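Local atomic coordinates of peptidase M3B, oligoendopeptidase F (Enterococcus faecium, PDB entry 2QR4), a protein that probably hydrolyses peptide bonds in short peptides as a zinc-dependent oligoendopeptidase of the M3 family. Residues A128-L139 and F224-S232. Numbering follows the deposited sequence.
Sequences AHVLSAEQESLL and FKAKVRNYS
His129 lies flat on Tyr231 in an offset stack, the ring centroids 3.6 Å apart and the planes 2° from parallel. His129 ND1 donates to Arg229 O at 2.7 Å, close to the imidazole plane, which fixes the rotation of the ring; Ala128 CB sits over its other face. In the other direction the Arg229 side chain donates: NH2 reaches His129 O at 3.0 Å, in the plane of that carbonyl. With its chain extended from CG to NE, Arg229 also meets Glu136 end-on, NH1 to OE1 at 3.0 Å and NH2 to OE2 at 2.7 Å, both through syn lone pairs, guanidinium and carboxylate nearly coplanar. Glu136 bends at chi2 (-63°), which turns its two carboxylate oxygens to the guanidinium, and the anti lone pair of OE2 accepts from Leu131 N, tying the salt bridge to the backbone leading into helix 133-141. That helix starts with a capping box of Ser132 and Gln135, whereas helix 208-228 ends in a Schellman motif with Asn230, at positive phi, as its C-prime residue. From this turn Asn230 ND2 donates to Ala128 O at 3.1 Å. Leu139 CD2 packs over a face of the guanidinium, and its CD1 meets the edge of Phe224 at CE2. The isobutyl end of Leu131 lies against the last turn of helix 208-228, CD2 3.4 Å from Val228 O and CD1 packing on Val228 CG2. Outside the two segments, Tyr231 packs on helix 234-240, and Ser132 OG hydrogen-bonds Glu134 OE2 of the second subunit.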
loop_
_atom_site.group_PDB
_atom_site.type_symbol
_atom_site.label_atom_id
_atom_site.label_comp_id
_atom_site.label_asym_id
_atom_site.label_seq_id
_atom_site.Cartn_x
_atom_site.Cartn_y
_atom_site.Cartn_z
ATOM N N ALA A 128 -22.528 -19.611 0.710
ATOM C CA ALA A 128 -22.556 -18.711 -0.443
ATOM C C ALA A 128 -21.332 -17.804 -0.549
ATOM O O ALA A 128 -21.123 -17.167 -1.567
ATOM C CB ALA A 128 -23.826 -17.866 -0.422
ATOM N N HIS A 129 -20.524 -17.739 0.499
ATOM C CA HIS A 129 -19.436 -16.784 0.513
ATOM C C HIS A 129 -18.097 -17.462 0.638
ATOM O O HIS A 129 -17.066 -16.794 0.654
ATOM C CB HIS A 129 -19.633 -15.756 1.625
ATOM C CG HIS A 129 -20.984 -15.121 1.602
ATOM N ND1 HIS A 129 -21.348 -14.183 0.657
ATOM C CD2 HIS A 129 -22.068 -15.298 2.393
ATOM C CE1 HIS A 129 -22.600 -13.808 0.870
ATOM N NE2 HIS A 129 -23.060 -14.466 1.919
ATOM N N VAL A 130 -18.111 -18.789 0.714
ATOM C CA VAL A 130 -16.876 -19.551 0.638
ATOM C C VAL A 130 -16.655 -19.983 -0.805
ATOM O O VAL A 130 -17.600 -20.344 -1.497
ATOM C CB VAL A 130 -16.903 -20.779 1.553
ATOM C CG1 VAL A 130 -15.616 -21.571 1.404
ATOM C CG2 VAL A 130 -17.109 -20.350 2.994
ATOM N N LEU A 131 -15.408 -19.941 -1.255
ATOM C CA LEU A 131 -15.096 -20.136 -2.666
ATOM C C LEU A 131 -14.484 -21.516 -2.870
ATOM O O LEU A 131 -14.585 -22.371 -2.002
ATOM C CB LEU A 131 -14.170 -19.017 -3.166
ATOM C CG LEU A 131 -14.799 -17.613 -3.115
ATOM C CD1 LEU A 131 -13.819 -16.536 -3.513
ATOM C CD2 LEU A 131 -16.039 -17.518 -3.994
ATOM N N SER A 132 -13.887 -21.759 -4.028
ATOM C CA SER A 132 -13.243 -23.046 -4.260
ATOM C C SER A 132 -11.870 -23.047 -3.591
ATOM O O SER A 132 -11.370 -21.999 -3.182
ATOM C CB SER A 132 -13.110 -23.308 -5.759
ATOM O OG SER A 132 -12.220 -22.382 -6.347
ATOM N N ALA A 133 -11.252 -24.211 -3.498
ATOM C CA ALA A 133 -9.915 -24.306 -2.922
ATOM C C ALA A 133 -8.941 -23.425 -3.687
ATOM O O ALA A 133 -8.138 -22.726 -3.078
ATOM C CB ALA A 133 -9.439 -25.752 -2.912
ATOM N N GLU A 134 -9.029 -23.442 -5.017
ATOM C CA GLU A 134 -8.147 -22.622 -5.871
ATOM C C GLU A 134 -8.242 -21.129 -5.537
ATOM O O GLU A 134 -7.228 -20.449 -5.423
ATOM C CB GLU A 134 -8.471 -22.800 -7.362
ATOM C CG GLU A 134 -7.837 -23.992 -8.066
ATOM C CD GLU A 134 -8.004 -23.932 -9.616
ATOM O OE1 GLU A 134 -7.406 -24.791 -10.304
ATOM O OE2 GLU A 134 -8.723 -23.039 -10.153
ATOM N N GLN A 135 -9.463 -20.623 -5.413
ATOM C CA GLN A 135 -9.669 -19.207 -5.142
ATOM C C GLN A 135 -9.257 -18.844 -3.727
ATOM O O GLN A 135 -8.587 -17.842 -3.533
ATOM C CB GLN A 135 -11.123 -18.808 -5.383
ATOM C CG GLN A 135 -11.611 -19.041 -6.805
ATOM C CD GLN A 135 -13.130 -19.049 -6.908
ATOM O OE1 GLN A 135 -13.797 -19.879 -6.285
ATOM N NE2 GLN A 135 -13.682 -18.132 -7.704
ATOM N N GLU A 136 -9.659 -19.650 -2.743
ATOM C CA GLU A 136 -9.303 -19.400 -1.336
ATOM C C GLU A 136 -7.788 -19.379 -1.180
ATOM O O GLU A 136 -7.236 -18.554 -0.438
ATOM C CB GLU A 136 -9.905 -20.464 -0.384
ATOM C CG GLU A 136 -11.417 -20.404 -0.258
ATOM C CD GLU A 136 -11.904 -19.095 0.355
ATOM O OE1 GLU A 136 -11.052 -18.338 0.879
ATOM O OE2 GLU A 136 -13.136 -18.822 0.324
ATOM N N SER A 137 -7.119 -20.289 -1.882
ATOM C CA SER A 137 -5.661 -20.304 -1.918
ATOM C C SER A 137 -5.053 -18.974 -2.417
ATOM O O SER A 137 -4.150 -18.420 -1.782
ATOM C CB SER A 137 -5.161 -21.485 -2.741
ATOM O OG SER A 137 -3.755 -21.497 -2.765
ATOM N N LEU A 138 -5.562 -18.440 -3.525
ATOM C CA LEU A 138 -5.079 -17.133 -4.011
ATOM C C LEU A 138 -5.303 -16.007 -3.013
ATOM O O LEU A 138 -4.398 -15.215 -2.734
ATOM C CB LEU A 138 -5.759 -16.755 -5.320
ATOM C CG LEU A 138 -4.953 -16.823 -6.608
ATOM C CD1 LEU A 138 -3.727 -17.686 -6.459
ATOM C CD2 LEU A 138 -5.858 -17.341 -7.681
ATOM N N LEU A 139 -6.526 -15.924 -2.502
ATOM C CA LEU A 139 -6.905 -14.892 -1.547
ATOM C C LEU A 139 -6.080 -14.953 -0.259
ATOM O O LEU A 139 -5.664 -13.916 0.253
ATOM C CB LEU A 139 -8.397 -14.997 -1.212
ATOM C CG LEU A 139 -9.421 -14.103 -1.925
ATOM C CD1 LEU A 139 -8.844 -13.428 -3.143
ATOM C CD2 LEU A 139 -10.671 -14.898 -2.282
ATOM N N PHE A 224 -13.309 -5.332 -3.204
ATOM C CA PHE A 224 -12.943 -6.449 -4.040
ATOM C C PHE A 224 -13.301 -7.790 -3.370
ATOM O O PHE A 224 -13.871 -8.669 -4.025
ATOM C CB PHE A 224 -11.451 -6.404 -4.363
ATOM C CG PHE A 224 -10.953 -7.655 -5.027
ATOM C CD1 PHE A 224 -11.222 -7.894 -6.361
ATOM C CD2 PHE A 224 -10.264 -8.611 -4.306
ATOM C CE1 PHE A 224 -10.797 -9.057 -6.973
ATOM C CE2 PHE A 224 -9.834 -9.783 -4.907
ATOM C CZ PHE A 224 -10.090 -9.999 -6.245
ATOM N N LYS A 225 -12.971 -7.944 -2.080
ATOM C CA LYS A 225 -13.263 -9.196 -1.360
ATOM C C LYS A 225 -14.763 -9.418 -1.202
ATOM O O LYS A 225 -15.262 -10.527 -1.379
ATOM C CB LYS A 225 -12.575 -9.238 0.004
ATOM C CG LYS A 225 -11.122 -9.729 -0.034
ATOM C CD LYS A 225 -10.345 -9.125 1.124
ATOM C CE LYS A 225 -8.996 -9.785 1.320
ATOM N NZ LYS A 225 -8.292 -9.160 2.487
ATOM N N ALA A 226 -15.488 -8.353 -0.892
ATOM C CA ALA A 226 -16.934 -8.434 -0.814
ATOM C C ALA A 226 -17.496 -8.936 -2.154
ATOM O O ALA A 226 -18.319 -9.854 -2.203
ATOM C CB ALA A 226 -17.517 -7.068 -0.451
ATOM N N LYS A 227 -17.034 -8.345 -3.245
ATOM C CA LYS A 227 -17.553 -8.693 -4.565
ATOM C C LYS A 227 -17.283 -10.158 -4.899
ATOM O O LYS A 227 -18.197 -10.901 -5.285
ATOM C CB LYS A 227 -16.944 -7.799 -5.644
ATOM C CG LYS A 227 -17.527 -8.025 -7.033
ATOM C CD LYS A 227 -17.190 -6.867 -7.965
ATOM C CE LYS A 227 -17.951 -6.968 -9.292
ATOM N NZ LYS A 227 -17.294 -7.892 -10.267
ATOM N N VAL A 228 -16.035 -10.589 -4.757
ATOM C CA VAL A 228 -15.725 -11.949 -5.202
ATOM C C VAL A 228 -16.308 -13.021 -4.288
ATOM O O VAL A 228 -16.414 -14.173 -4.691
ATOM C CB VAL A 228 -14.212 -12.172 -5.461
ATOM C CG1 VAL A 228 -13.706 -11.108 -6.422
ATOM C CG2 VAL A 228 -13.414 -12.155 -4.151
ATOM N N ARG A 229 -16.697 -12.629 -3.072
ATOM C CA ARG A 229 -17.366 -13.546 -2.134
ATOM C C ARG A 229 -18.884 -13.480 -2.194
ATOM O O ARG A 229 -19.564 -14.095 -1.366
ATOM C CB ARG A 229 -16.898 -13.301 -0.698
ATOM C CG ARG A 229 -15.453 -13.723 -0.453
ATOM C CD ARG A 229 -15.140 -13.757 1.031
ATOM N NE ARG A 229 -13.745 -14.099 1.255
ATOM C CZ ARG A 229 -13.271 -15.342 1.234
ATOM N NH1 ARG A 229 -11.981 -15.554 1.439
ATOM N NH2 ARG A 229 -14.078 -16.376 1.000
ATOM N N ASN A 230 -19.415 -12.731 -3.164
ATOM C CA ASN A 230 -20.871 -12.632 -3.371
ATOM C C ASN A 230 -21.644 -11.957 -2.225
ATOM O O ASN A 230 -22.786 -12.295 -1.935
ATOM C CB ASN A 230 -21.462 -14.017 -3.676
ATOM C CG ASN A 230 -20.596 -14.811 -4.637
ATOM O OD1 ASN A 230 -20.493 -14.478 -5.824
ATOM N ND2 ASN A 230 -19.951 -15.865 -4.125
ATOM N N TYR A 231 -21.006 -11.014 -1.558
ATOM C CA TYR A 231 -21.727 -10.160 -0.650
ATOM C C TYR A 231 -22.291 -9.003 -1.462
ATOM O O TYR A 231 -21.760 -8.662 -2.522
ATOM C CB TYR A 231 -20.806 -9.648 0.460
ATOM C CG TYR A 231 -20.397 -10.709 1.467
ATOM C CD1 TYR A 231 -21.293 -11.175 2.434
ATOM C CD2 TYR A 231 -19.116 -11.245 1.455
ATOM C CE1 TYR A 231 -20.911 -12.152 3.367
ATOM C CE2 TYR A 231 -18.723 -12.221 2.378
ATOM C CZ TYR A 231 -19.614 -12.656 3.333
ATOM O OH TYR A 231 -19.199 -13.600 4.234
ATOM N N SER A 232 -23.372 -8.404 -0.979
ATOM C CA SER A 232 -23.983 -7.297 -1.691
ATOM C C SER A 232 -23.221 -5.983 -1.442
ATOM O O SER A 232 -23.431 -4.997 -2.147
ATOM C CB SER A 232 -25.467 -7.182 -1.315
ATOM O OG SER A 232 -25.600 -6.735 0.017
#